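Local coordinates for protein putative cyclohexadienyl dehydrogenase and ADH prephenate dehydrogenase (Rhizobium meliloti, PDB 4WJI) that probably catalyses the oxidative decarboxylation of prephenate to 4-hydroxyphenylpyruvate in tyrosine biosynthesis, and binds NADP and tyrosine, at residues A[5-10]-A[65-70]. Residues are numbered along the deposited sequence; the frame is centred on the assembly and turned at random.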
loop_
_atom_site.group_PDB
_atom_site.type_symbol
_atom_site.label_atom_id
_atom_site.label_comp_id
_atom_site.label_asym_id
_atom_site.label_seq_id
_atom_site.Cartn_x
_atom_site.Cartn_y
_atom_site.Cartn_z
ATOM N N GLN A 5 20.646 -1.412 -34.016
ATOM C CA GLN A 5 19.992 -1.401 -35.329
ATOM C C GLN A 5 18.669 -2.140 -35.245
ATOM O O GLN A 5 17.678 -1.662 -35.772
ATOM C CB GLN A 5 20.916 -1.993 -36.377
ATOM C CG GLN A 5 20.287 -2.019 -37.790
ATOM C CD GLN A 5 20.008 -0.607 -38.302
ATOM O OE1 GLN A 5 20.885 0.242 -38.281
ATOM N NE2 GLN A 5 18.814 -0.363 -38.735
ATOM N N THR A 6 18.625 -3.292 -34.567
ATOM C CA THR A 6 17.391 -4.056 -34.454
ATOM C C THR A 6 17.250 -4.557 -33.005
ATOM O O THR A 6 18.188 -5.148 -32.439
ATOM C CB THR A 6 17.453 -5.276 -35.321
ATOM O OG1 THR A 6 17.698 -4.874 -36.686
ATOM C CG2 THR A 6 16.126 -6.022 -35.251
ATOM N N ILE A 7 16.100 -4.265 -32.408
ATOM C CA ILE A 7 15.734 -4.740 -31.079
ATOM C C ILE A 7 14.538 -5.654 -31.222
ATOM O O ILE A 7 13.528 -5.232 -31.769
ATOM C CB ILE A 7 15.418 -3.611 -30.105
ATOM C CG1 ILE A 7 16.618 -2.636 -29.977
ATOM C CG2 ILE A 7 15.019 -4.190 -28.748
ATOM C CD1 ILE A 7 16.329 -1.500 -29.063
ATOM N N ALA A 8 14.678 -6.905 -30.727
ATOM C CA ALA A 8 13.573 -7.858 -30.720
ATOM C C ALA A 8 13.009 -7.950 -29.304
ATOM O O ALA A 8 13.761 -8.177 -28.330
ATOM C CB ALA A 8 14.062 -9.224 -31.128
ATOM N N LEU A 9 11.686 -7.756 -29.196
ATOM C CA LEU A 9 10.995 -7.811 -27.907
ATOM C C LEU A 9 10.210 -9.082 -27.884
ATOM O O LEU A 9 9.274 -9.252 -28.674
ATOM C CB LEU A 9 10.058 -6.619 -27.762
ATOM C CG LEU A 9 10.779 -5.259 -27.839
ATOM C CD1 LEU A 9 9.767 -4.131 -27.738
ATOM C CD2 LEU A 9 11.869 -5.115 -26.763
ATOM N N ILE A 10 10.608 -9.989 -26.985
ATOM C CA ILE A 10 9.881 -11.266 -26.826
ATOM C C ILE A 10 9.034 -11.146 -25.566
ATOM O O ILE A 10 9.564 -11.119 -24.442
ATOM C CB ILE A 10 10.832 -12.454 -26.680
ATOM C CG1 ILE A 10 11.780 -12.542 -27.883
ATOM C CG2 ILE A 10 10.004 -13.750 -26.504
ATOM C CD1 ILE A 10 12.812 -13.642 -27.845
ATOM N N ALA A 65 18.923 -9.745 -34.888
ATOM C CA ALA A 65 18.705 -8.771 -33.817
ATOM C C ALA A 65 19.965 -8.516 -32.991
ATOM O O ALA A 65 20.671 -9.445 -32.606
ATOM C CB ALA A 65 17.564 -9.202 -32.914
ATOM N N ASP A 66 20.236 -7.254 -32.739
ATOM C CA ASP A 66 21.388 -6.833 -31.949
ATOM C C ASP A 66 21.103 -6.927 -30.462
ATOM O O ASP A 66 22.011 -7.248 -29.674
ATOM C CB ASP A 66 21.761 -5.381 -32.301
ATOM C CG ASP A 66 22.052 -5.216 -33.773
ATOM O OD1 ASP A 66 23.119 -5.728 -34.247
ATOM O OD2 ASP A 66 21.144 -4.682 -34.479
ATOM N N LEU A 67 19.849 -6.644 -30.061
ATOM C CA LEU A 67 19.412 -6.740 -28.660
ATOM C C LEU A 67 18.087 -7.529 -28.667
ATOM O O LEU A 67 17.200 -7.254 -29.485
ATOM C CB LEU A 67 19.171 -5.357 -28.061
ATOM C CG LEU A 67 18.651 -5.369 -26.619
ATOM C CD1 LEU A 67 19.665 -5.962 -25.681
ATOM C CD2 LEU A 67 18.303 -3.948 -26.238
ATOM N N VAL A 68 17.997 -8.533 -27.782
ATOM C CA VAL A 68 16.798 -9.331 -27.584
ATOM C C VAL A 68 16.389 -9.173 -26.135
ATOM O O VAL A 68 17.199 -9.432 -25.223
ATOM C CB VAL A 68 17.081 -10.818 -27.855
ATOM C CG1 VAL A 68 15.859 -11.666 -27.600
ATOM C CG2 VAL A 68 17.581 -10.996 -29.279
ATOM N N VAL A 69 15.173 -8.641 -25.917
ATOM C CA VAL A 69 14.684 -8.411 -24.549
ATOM C C VAL A 69 13.551 -9.389 -24.304
ATOM O O VAL A 69 12.507 -9.336 -24.981
ATOM C CB VAL A 69 14.141 -6.962 -24.400
ATOM C CG1 VAL A 69 13.707 -6.698 -22.961
ATOM C CG2 VAL A 69 15.148 -5.942 -24.836
ATOM N N VAL A 70 13.742 -10.242 -23.303
ATOM C CA VAL A 70 12.761 -11.261 -22.940
ATOM C C VAL A 70 11.951 -10.745 -21.725
ATOM O O VAL A 70 12.531 -10.510 -20.669
ATOM C CB VAL A 70 13.445 -12.597 -22.626
ATOM C CG1 VAL A 70 12.408 -13.641 -22.229
ATOM C CG2 VAL A 70 14.267 -13.071 -23.818
HETATM O O HOH W 1 20.353 -5.499 -36.945
#
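Asp-66 OD2 accepts a hydrogen bond from the backbone N of Thr-6 at 2.9 Å and another from a water that itself accepts from Thr-6 OG1. The amide meets the anti lone pair of OD2, on the side away from OD1, and OD1 turns to a salt bridge with Lys-89. These bonds open the pairing of two neighbouring parallel strands, 6-10 and 67-70, in the Rossmann sheet of the nucleotide-binding domain; helix 14-26, strand 29-35 and further segments lie between them in sequence. The Asp-66 carboxyl carbon sits beside its own backbone N (chi1 -57°), which brings OD2 to the Thr-6 amide. With an alanine here, the Thr-6 amide and Lys-89 would probably lose their carboxylate partner and the bridging water its hold on that group. Thr-6 O in turn accepts hydrogen bonds from two amides, Asp-66 N at 3.0 Å, tilted from the carbonyl plane, and Leu-67 N, longer but in that plane. Beyond it the ladder is regular: the backbone hydrogen bonds from Ala-8 N to Leu-67 O, Val-69 N to Ala-8 O and Ile-10 N to Val-69 O each span 2.8 Å. The side chains alternate between two faces. Ile-7, Leu-9, Leu-67 and Val-69 share one, where Leu-9 and Val-69 lie side by side and both touch Ile-19 of helix 14-26. On the other, Ala-8 CB meets Ala-65 CB at 3.9 Å, and Ile-10 and Val-70 pack on Val-80 of helix 77-84. Strand 6-10 runs straight into the glycine-rich turn that receives NADP, with the Ile-10 side chain about 6 Å from the cofactor. Ile-10 is extended (chi2 178°), and its CD1 reaches obliquely over to Val-68 CG1, 3.6 Å away.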